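Local coordinates for protein fimbrial subunit type 1 (Actinomyces oris, PDB 3UXF) that serves as the major subunit of the type 1 fimbriae, cell-wall-linked fibres on the surface of this Gram-positive bacterium, at residues A[137-142]-A[154-159]; A[233-238]-A[260-265]; A[381-386]-A[440-445]. All blocks are in the same frame, centred on the assembly; numbering follows the deposited sequence.

Contact 1. Residues A[137-142]-A[154-159]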
loop_
_atom_site.group_PDB
_atom_site.type_symbol
_atom_site.label_atom_id
_atom_site.label_comp_id
_atom_site.label_asym_id
_atom_site.label_seq_id
_atom_site.Cartn_x
_atom_site.Cartn_y
_atom_site.Cartn_z
ATOM N N ALA A 137 10.259 -36.357 -11.113
ATOM C CA ALA A 137 10.300 -34.903 -11.118
ATOM C C ALA A 137 8.923 -34.335 -11.432
ATOM O O ALA A 137 8.178 -34.892 -12.229
ATOM C CB ALA A 137 11.326 -34.405 -12.115
ATOM N N TYR A 138 8.589 -33.221 -10.791
ATOM C CA TYR A 138 7.288 -32.600 -10.981
ATOM C C TYR A 138 7.384 -31.112 -11.251
ATOM O O TYR A 138 8.198 -30.410 -10.657
ATOM C CB TYR A 138 6.417 -32.801 -9.740
ATOM C CG TYR A 138 5.960 -34.220 -9.528
ATOM C CD1 TYR A 138 4.702 -34.627 -9.932
ATOM C CD2 TYR A 138 6.788 -35.151 -8.922
ATOM C CE1 TYR A 138 4.280 -35.923 -9.742
ATOM C CE2 TYR A 138 6.375 -36.447 -8.729
ATOM C CZ TYR A 138 5.121 -36.829 -9.140
ATOM O OH TYR A 138 4.704 -38.121 -8.948
ATOM N N LEU A 139 6.522 -30.640 -12.140
ATOM C CA LEU A 139 6.377 -29.222 -12.392
ATOM C C LEU A 139 5.234 -28.785 -11.491
ATOM O O LEU A 139 4.141 -29.338 -11.558
ATOM C CB LEU A 139 6.034 -28.965 -13.855
ATOM C CG LEU A 139 5.916 -27.502 -14.278
ATOM C CD1 LEU A 139 7.219 -26.771 -14.023
ATOM C CD2 LEU A 139 5.527 -27.413 -15.745
ATOM N N VAL A 140 5.497 -27.808 -10.633
ATOM C CA VAL A 140 4.506 -27.348 -9.668
ATOM C C VAL A 140 4.023 -25.963 -10.040
ATOM O O VAL A 140 4.838 -25.041 -10.202
ATOM C CB VAL A 140 5.097 -27.325 -8.256
ATOM C CG1 VAL A 140 4.019 -26.956 -7.211
ATOM C CG2 VAL A 140 5.745 -28.692 -7.935
ATOM N N SER A 141 2.717 -25.809 -10.165
ATOM C CA SER A 141 2.160 -24.527 -10.581
ATOM C C SER A 141 0.962 -24.141 -9.720
ATOM O O SER A 141 0.103 -24.968 -9.389
ATOM C CB SER A 141 1.763 -24.609 -12.057
ATOM O OG SER A 141 1.228 -23.363 -12.496
ATOM N N GLU A 142 0.879 -22.862 -9.359
ATOM C CA GLU A 142 -0.299 -22.391 -8.660
ATOM C C GLU A 142 -1.414 -22.118 -9.656
ATOM O O GLU A 142 -1.303 -21.217 -10.486
ATOM C CB GLU A 142 0.036 -21.110 -7.887
ATOM C CG GLU A 142 -1.088 -20.602 -7.020
ATOM C CD GLU A 142 -0.631 -19.455 -6.115
ATOM O OE1 GLU A 142 0.496 -19.510 -5.586
ATOM O OE2 GLU A 142 -1.418 -18.516 -5.903
ATOM N N ASP A 154 6.110 -20.750 -10.876
ATOM C CA ASP A 154 6.217 -22.186 -11.189
ATOM C C ASP A 154 7.621 -22.675 -10.847
ATOM O O ASP A 154 8.628 -21.944 -10.985
ATOM C CB ASP A 154 5.992 -22.460 -12.680
ATOM C CG ASP A 154 4.557 -22.227 -13.147
ATOM O OD1 ASP A 154 3.643 -22.002 -12.335
ATOM O OD2 ASP A 154 4.365 -22.331 -14.379
ATOM N N PHE A 155 7.723 -23.953 -10.485
ATOM C CA PHE A 155 9.026 -24.486 -10.165
ATOM C C PHE A 155 9.034 -25.991 -10.367
ATOM O O PHE A 155 7.966 -26.603 -10.525
ATOM C CB PHE A 155 9.441 -24.098 -8.744
ATOM C CG PHE A 155 8.575 -24.689 -7.667
ATOM C CD1 PHE A 155 8.946 -25.868 -7.034
ATOM C CD2 PHE A 155 7.403 -24.055 -7.266
ATOM C CE1 PHE A 155 8.165 -26.419 -6.047
ATOM C CE2 PHE A 155 6.624 -24.588 -6.273
ATOM C CZ PHE A 155 7.002 -25.791 -5.654
ATOM N N VAL A 156 10.239 -26.552 -10.427
ATOM C CA VAL A 156 10.418 -27.985 -10.606
ATOM C C VAL A 156 10.968 -28.552 -9.311
ATOM O O VAL A 156 11.874 -27.957 -8.696
ATOM C CB VAL A 156 11.392 -28.265 -11.743
ATOM C CG1 VAL A 156 11.719 -29.773 -11.822
ATOM C CG2 VAL A 156 10.810 -27.789 -13.055
ATOM N N VAL A 157 10.441 -29.704 -8.890
ATOM C CA VAL A 157 10.930 -30.364 -7.698
ATOM C C VAL A 157 11.199 -31.831 -8.029
ATOM O O VAL A 157 10.559 -32.384 -8.935
ATOM C CB VAL A 157 9.909 -30.228 -6.568
ATOM C CG1 VAL A 157 8.628 -30.991 -6.863
ATOM C CG2 VAL A 157 10.522 -30.607 -5.231
ATOM N N THR A 158 12.162 -32.445 -7.349
ATOM C CA THR A 158 12.370 -33.875 -7.485
ATOM C C THR A 158 11.978 -34.575 -6.179
ATOM O O THR A 158 12.229 -34.043 -5.094
ATOM C CB THR A 158 13.841 -34.233 -7.835
ATOM O OG1 THR A 158 14.766 -33.810 -6.820
ATOM C CG2 THR A 158 14.254 -33.554 -9.125
ATOM N N LEU A 159 11.382 -35.753 -6.306
ATOM C CA LEU A 159 11.163 -36.650 -5.171
ATOM C C LEU A 159 11.931 -37.905 -5.503
ATOM O O LEU A 159 11.578 -38.603 -6.453
ATOM C CB LEU A 159 9.698 -37.042 -5.119
ATOM C CG LEU A 159 8.649 -36.121 -4.480
ATOM C CD1 LEU A 159 9.073 -34.690 -4.003
ATOM C CD2 LEU A 159 7.244 -36.222 -5.119
HETATM O O HOH W 1 3.004 -21.152 -9.922
#

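Contact 2. Residues A[233-238]-A[260-265]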
loop_
_atom_site.group_PDB
_atom_site.type_symbol
_atom_site.label_atom_id
_atom_site.label_comp_id
_atom_site.label_asym_id
_atom_site.label_seq_id
_atom_site.Cartn_x
_atom_site.Cartn_y
_atom_site.Cartn_z
ATOM N N ILE A 233 -12.804 13.392 -2.527
ATOM C CA ILE A 233 -11.791 13.758 -3.506
ATOM C C ILE A 233 -12.468 14.101 -4.837
ATOM O O ILE A 233 -13.435 13.451 -5.217
ATOM C CB ILE A 233 -10.828 12.562 -3.691
ATOM C CG1 ILE A 233 -10.067 12.395 -2.371
ATOM C CG2 ILE A 233 -9.877 12.810 -4.852
ATOM C CD1 ILE A 233 -9.286 11.044 -2.251
ATOM N N LYS A 234 -11.953 15.115 -5.517
ATOM C CA LYS A 234 -12.458 15.488 -6.842
ATOM C C LYS A 234 -11.934 14.477 -7.865
ATOM O O LYS A 234 -10.794 14.556 -8.319
ATOM C CB LYS A 234 -12.032 16.912 -7.205
ATOM C CG LYS A 234 -12.640 17.990 -6.332
ATOM C CD LYS A 234 -12.282 19.360 -6.912
ATOM C CE LYS A 234 -12.827 20.482 -6.030
ATOM N NZ LYS A 234 -14.302 20.452 -6.056
ATOM N N LYS A 235 -12.771 13.527 -8.255
ATOM C CA LYS A 235 -12.248 12.487 -9.144
ATOM C C LYS A 235 -11.938 12.967 -10.550
ATOM O O LYS A 235 -11.159 12.351 -11.273
ATOM C CB LYS A 235 -13.186 11.291 -9.157
ATOM C CG LYS A 235 -14.430 11.502 -10.015
ATOM C CD LYS A 235 -15.283 10.267 -9.950
ATOM C CE LYS A 235 -16.202 10.078 -11.154
ATOM N NZ LYS A 235 -17.327 11.049 -11.086
ATOM N N GLU A 236 -12.487 14.128 -10.919
ATOM C CA GLU A 236 -12.239 14.726 -12.226
ATOM C C GLU A 236 -10.957 15.555 -12.271
ATOM O O GLU A 236 -10.618 16.129 -13.284
ATOM C CB GLU A 236 -13.447 15.599 -12.655
ATOM C CG GLU A 236 -13.525 17.010 -12.005
ATOM C CD GLU A 236 -13.986 17.024 -10.559
ATOM O OE1 GLU A 236 -14.377 15.965 -10.033
ATOM O OE2 GLU A 236 -14.030 18.146 -10.009
ATOM N N ALA A 237 -10.201 15.610 -11.166
ATOM C CA ALA A 237 -9.018 16.462 -11.139
ATOM C C ALA A 237 -7.854 15.799 -10.447
ATOM O O ALA A 237 -7.274 16.356 -9.509
ATOM C CB ALA A 237 -9.325 17.807 -10.459
ATOM N N LEU A 238 -7.494 14.626 -10.948
ATOM C CA LEU A 238 -6.425 13.825 -10.329
ATOM C C LEU A 238 -5.037 14.085 -10.928
ATOM O O LEU A 238 -4.019 13.621 -10.368
ATOM C CB LEU A 238 -6.800 12.342 -10.472
ATOM C CG LEU A 238 -7.978 11.880 -9.612
ATOM C CD1 LEU A 238 -8.442 10.487 -10.127
ATOM C CD2 LEU A 238 -7.672 11.879 -8.108
ATOM N N LEU A 260 -6.547 7.061 -18.050
ATOM C CA LEU A 260 -7.171 7.178 -16.734
ATOM C C LEU A 260 -8.673 7.060 -16.936
ATOM O O LEU A 260 -9.235 7.789 -17.758
ATOM C CB LEU A 260 -6.888 8.531 -16.072
ATOM C CG LEU A 260 -7.699 8.829 -14.795
ATOM C CD1 LEU A 260 -7.406 7.904 -13.612
ATOM C CD2 LEU A 260 -7.442 10.278 -14.331
ATOM N N ILE A 261 -9.298 6.122 -16.230
ATOM C CA ILE A 261 -10.757 5.954 -16.289
ATOM C C ILE A 261 -11.343 6.157 -14.904
ATOM O O ILE A 261 -11.025 5.378 -14.009
ATOM C CB ILE A 261 -11.105 4.556 -16.790
ATOM C CG1 ILE A 261 -10.403 4.321 -18.126
ATOM C CG2 ILE A 261 -12.633 4.361 -16.904
ATOM C CD1 ILE A 261 -10.285 2.856 -18.464
ATOM N N THR A 262 -12.173 7.183 -14.694
ATOM C CA THR A 262 -12.807 7.334 -13.387
ATOM C C THR A 262 -14.284 7.006 -13.475
ATOM O O THR A 262 -14.883 7.047 -14.562
ATOM C CB THR A 262 -12.673 8.746 -12.769
ATOM O OG1 THR A 262 -13.210 9.738 -13.667
ATOM C CG2 THR A 262 -11.216 9.079 -12.506
ATOM N N ALA A 263 -14.873 6.681 -12.332
ATOM C CA ALA A 263 -16.286 6.276 -12.316
ATOM C C ALA A 263 -16.874 6.554 -10.939
ATOM O O ALA A 263 -16.194 6.416 -9.917
ATOM C CB ALA A 263 -16.444 4.800 -12.686
ATOM N N GLU A 264 -18.159 6.904 -10.912
ATOM C CA GLU A 264 -18.873 7.014 -9.663
ATOM C C GLU A 264 -19.144 5.635 -9.069
ATOM O O GLU A 264 -19.483 4.687 -9.768
ATOM C CB GLU A 264 -20.198 7.727 -9.919
ATOM C CG GLU A 264 -20.132 9.226 -9.883
ATOM C CD GLU A 264 -20.998 9.761 -8.763
ATOM O OE1 GLU A 264 -22.243 9.673 -8.900
ATOM O OE2 GLU A 264 -20.435 10.222 -7.737
ATOM N N GLY A 265 -19.034 5.527 -7.757
ATOM C CA GLY A 265 -19.322 4.296 -7.091
ATOM C C GLY A 265 -20.404 4.479 -6.042
ATOM O O GLY A 265 -21.001 5.575 -5.888
#

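Contact 3. Residues A[381-386]-A[440-445]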
loop_
_atom_site.group_PDB
_atom_site.type_symbol
_atom_site.label_atom_id
_atom_site.label_comp_id
_atom_site.label_asym_id
_atom_site.label_seq_id
_atom_site.Cartn_x
_atom_site.Cartn_y
_atom_site.Cartn_z
ATOM N N GLU A 381 2.251 26.545 11.597
ATOM C CA GLU A 381 3.143 25.512 12.113
ATOM C C GLU A 381 4.266 26.244 12.833
ATOM O O GLU A 381 4.632 27.339 12.423
ATOM C CB GLU A 381 3.669 24.625 11.001
ATOM C CG GLU A 381 2.582 23.649 10.512
ATOM C CD GLU A 381 3.026 22.728 9.391
ATOM O OE1 GLU A 381 3.846 23.113 8.541
ATOM O OE2 GLU A 381 2.542 21.594 9.358
ATOM N N CYS A 382 4.772 25.697 13.936
ATOM C CA CYS A 382 5.803 26.437 14.685
ATOM C C CYS A 382 6.672 25.492 15.469
ATOM O O CYS A 382 6.326 24.340 15.701
ATOM C CB CYS A 382 5.193 27.456 15.651
ATOM S SG CYS A 382 4.168 26.637 16.921
ATOM N N THR A 383 7.807 26.035 15.898
ATOM C CA THR A 383 8.716 25.318 16.761
ATOM C C THR A 383 8.610 25.974 18.126
ATOM O O THR A 383 8.790 27.203 18.253
ATOM C CB THR A 383 10.125 25.502 16.236
ATOM O OG1 THR A 383 10.229 24.874 14.954
ATOM C CG2 THR A 383 11.129 24.854 17.221
ATOM N N LYS A 384 8.261 25.191 19.139
ATOM C CA LYS A 384 8.177 25.685 20.513
ATOM C C LYS A 384 9.595 25.936 20.982
ATOM O O LYS A 384 10.504 25.137 20.710
ATOM C CB LYS A 384 7.511 24.625 21.387
ATOM C CG LYS A 384 7.327 24.953 22.851
ATOM C CD LYS A 384 6.493 23.849 23.473
ATOM C CE LYS A 384 6.834 23.603 24.921
ATOM N NZ LYS A 384 6.327 24.691 25.775
ATOM N N THR A 385 9.792 27.077 21.639
ATOM C CA THR A 385 11.110 27.416 22.161
ATOM C C THR A 385 10.994 27.958 23.580
ATOM O O THR A 385 9.916 28.172 24.106
ATOM C CB THR A 385 11.776 28.513 21.356
ATOM O OG1 THR A 385 11.003 29.715 21.504
ATOM C CG2 THR A 385 11.916 28.127 19.875
ATOM N N ALA A 386 12.152 28.150 24.193
ATOM C CA ALA A 386 12.221 28.645 25.551
ATOM C C ALA A 386 11.548 29.996 25.684
ATOM O O ALA A 386 11.042 30.332 26.742
ATOM C CB ALA A 386 13.684 28.771 25.941
ATOM N N THR A 440 9.054 16.155 18.513
ATOM C CA THR A 440 10.007 17.138 18.967
ATOM C C THR A 440 9.332 18.492 19.099
ATOM O O THR A 440 8.142 18.642 18.798
ATOM C CB THR A 440 11.125 17.311 17.979
ATOM O OG1 THR A 440 10.668 18.041 16.832
ATOM C CG2 THR A 440 11.661 15.941 17.502
ATOM N N ASP A 441 10.113 19.466 19.509
ATOM C CA ASP A 441 9.545 20.813 19.641
ATOM C C ASP A 441 9.175 21.388 18.275
ATOM O O ASP A 441 8.518 22.431 18.229
ATOM C CB ASP A 441 10.526 21.755 20.341
ATOM C CG ASP A 441 10.567 21.545 21.814
ATOM O OD1 ASP A 441 9.562 21.047 22.385
ATOM O OD2 ASP A 441 11.626 21.883 22.389
ATOM N N GLU A 442 9.583 20.741 17.180
ATOM C CA GLU A 442 9.180 21.229 15.866
ATOM C C GLU A 442 7.744 20.803 15.515
ATOM O O GLU A 442 7.141 21.344 14.579
ATOM C CB GLU A 442 10.134 20.777 14.779
ATOM C CG GLU A 442 11.506 21.424 14.930
ATOM C CD GLU A 442 12.435 21.076 13.801
ATOM O OE1 GLU A 442 12.269 19.995 13.189
ATOM O OE2 GLU A 442 13.339 21.894 13.530
ATOM N N ASP A 443 7.189 19.864 16.270
ATOM C CA ASP A 443 5.898 19.230 15.909
ATOM C C ASP A 443 4.737 19.922 16.619
ATOM O O ASP A 443 4.000 19.318 17.392
ATOM C CB ASP A 443 5.930 17.751 16.261
ATOM C CG ASP A 443 6.944 16.991 15.433
ATOM O OD1 ASP A 443 6.968 17.147 14.195
ATOM O OD2 ASP A 443 7.758 16.248 16.019
ATOM N N TYR A 444 4.573 21.215 16.330
ATOM C CA TYR A 444 3.520 22.023 16.941
ATOM C C TYR A 444 2.777 22.867 15.915
ATOM O O TYR A 444 3.321 23.227 14.861
ATOM C CB TYR A 444 4.111 22.958 17.987
ATOM C CG TYR A 444 4.312 22.324 19.330
ATOM C CD1 TYR A 444 3.275 22.256 20.233
ATOM C CD2 TYR A 444 5.564 21.850 19.712
ATOM C CE1 TYR A 444 3.447 21.695 21.462
ATOM C CE2 TYR A 444 5.744 21.278 20.967
ATOM C CZ TYR A 444 4.682 21.231 21.832
ATOM O OH TYR A 444 4.838 20.679 23.096
ATOM N N TYR A 445 1.543 23.207 16.262
ATOM C CA TYR A 445 0.904 24.383 15.686
ATOM C C TYR A 445 0.977 25.516 16.713
ATOM O O TYR A 445 1.227 25.263 17.890
ATOM C CB TYR A 445 -0.572 24.076 15.428
ATOM C CG TYR A 445 -0.761 23.040 14.357
ATOM C CD1 TYR A 445 -0.257 23.251 13.075
ATOM C CD2 TYR A 445 -1.452 21.863 14.607
ATOM C CE1 TYR A 445 -0.427 22.281 12.064
ATOM C CE2 TYR A 445 -1.637 20.879 13.609
ATOM C CZ TYR A 445 -1.121 21.108 12.332
ATOM O OH TYR A 445 -1.262 20.142 11.348
HETATM O O HOH W 2 1.482 19.673 10.938
HETATM O O HOH W 3 12.743 24.790 13.856
HETATM O O HOH W 4 11.592 24.325 23.565
#

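Contact 1. Residues A[137-142]-A[154-159]
Val140 and Phe155 form an antiparallel hydrogen-bonded pair whose side chains run alongside each other on one face of the sheet. The valine lies over a face of the phenyl ring: its CB is 3.8 Å from the Phe155 ring centroid in a CH-pi contact offset toward the rim, and Val140 CG1 comes within 3.6 Å of Phe155 CZ. The ring is brought there by a chi1 of 65°, with Phe155 CG between the backbone N and the carbonyl carbon. The other methyl, Val140 CG2, meets Val157 CG1 at 3.8 Å. Farther along the same face, Leu159 crosses Tyr138 at about a right angle, with Leu159 CD2 3.7 Å from Tyr138 CE2. The reverse face carries Leu139, whose CD1 reaches Val156 CG2 at 3.9 Å.

Beneath these side chains, Val140 N donates almost linearly (175°) to Phe155 O at 2.7 Å, and Phe155 N answers to Val140 O; Tyr138 and Val157 repeat the pattern. Where the pairing ends, Ser141 OG, anti to its own backbone N (chi1 -179°), donates to Asp154 OD1 at 2.8 Å, approaching from above the carboxylate plane. A water that accepts from Glu142 N lies 2.6 Å from the same Asp154 OD1, bridging the two.

Farther out, Phe155 and Val157 pack on Val176, and Val157 and Leu159 on Val174, both of strand 170-176 in the facing sheet. Tyr138 OH accepts a hydrogen bond from the backbone N of Glu134, and Leu97 of helix 91-99 touches Ala137 and Thr158 on the reverse face. Strand 136-144 bonds on its far side to strand 78-84, whereas 155-159 is outermost within the chain. This is a beta hairpin at a sheet edge in the beta sandwich of the pilin D1 domain.

Contact 2. Residues A[233-238]-A[260-265]
Lys235 and Thr262 bring the two backbones to 6.7 Å, CA to CA, without a hydrogen bond between the segments; Lys235 sits in a type I turn from Lys234 to Ala237, closed by Ala237 N donating to Lys234 O at 3.1 Å. From the turn, the Lys235 side chain starts with CG between the backbone N and the carbonyl carbon (chi1 78°) and passes obliquely over Thr262 to the backbone beyond, where Lys235 CE lies 3.6 Å from Ala263 C. A bend at the last torsion brings Lys235 NZ to 3.6 Å from Glu264 CG, with the two side chains nearly perpendicular. Lys235 NZ remains 4.6 Å from Glu264 OE2.

The methyl of Thr262 faces two groups of the loop: Thr262 CG2 is 3.5 Å from Lys235 O and meets Leu238 CD1 tip to tip at 3.9 Å. Leu238 CD1 also approaches Leu260 CD2, more loosely, at 4.3 Å. Leu229 of strand 224-229 touches both Lys235 and Leu238. The loop is therefore laid on strand 258-264 by van der Waals contact, largely of aliphatic groups, to which the separated opposite charges of Lys235 and Glu264 probably add a modest, solvent-screened attraction.

Contact 3. Residues A[381-386]-A[440-445]
Asp441 O is gripped twice by the opposing strand: Lys384 N donates to it at 2.9 Å, tilted 25° from the carbonyl plane, and Thr383 CA brings a C-H to Asp441 O at 3.2 Å. The second backbone bond, Cys382 N to Tyr444 O at 3.0 Å, comes from 44° above the carbonyl plane. Asp441 itself lies in a type I turn from Thr440 to Asp443, which leads into Tyr444; Thr440 OG1 accepts from Glu442 N, making an ST turn, and Asp443 OD2 accepts a hydrogen bond from Thr440 N.

Lys384 leaves its backbone with chi1 at -180°, which carries its aliphatic chain obliquely to the Tyr444 ring, Lys384 CD being 3.6 Å from Tyr444 CZ. Glu381 runs alongside Tyr445, its CG 3.7 Å from Tyr445 CE1, and one water donates to both Glu381 OE2 and Tyr445 OH. Tyr445 OH is also hydrogen-bonded to Arg426 O. A second water joins Thr383 OG1 to Glu442 OE2.

Arg466 makes a cation-pi contact with Tyr444, and Arg392 bonds to both Thr383 OG1 and Glu442 O. Strand 376-385 lies here between 388-391 and 444-451 in the prealbumin-like domain, and the disulfide from Cys382 to Cys446 ties it covalently to 444-451.

Overall arrangement
The three contacts follow one another along the chain, none enclosing or crossing another. Contact 1 comes first and closes a loop of 11 residues within the N-terminal pilin domain. Contact 2 follows, its centre about 44 Å away, in the central part of the chain; its 21 intervening residues include strands 241-245 and 250-251, and it ties the loop after strand 224-229 to strand 258-264. Contact 3, its centre about 37 Å from that of contact 2, spans the longest excursion, 53 residues that include the calcium ligands from Asp393 to Asp402, and joins strand 376-385 to the turn and start of strand 444-451. Contacts 1 and 3 lie about 59 Å apart, centre to centre, on opposite sides of the chain's centre.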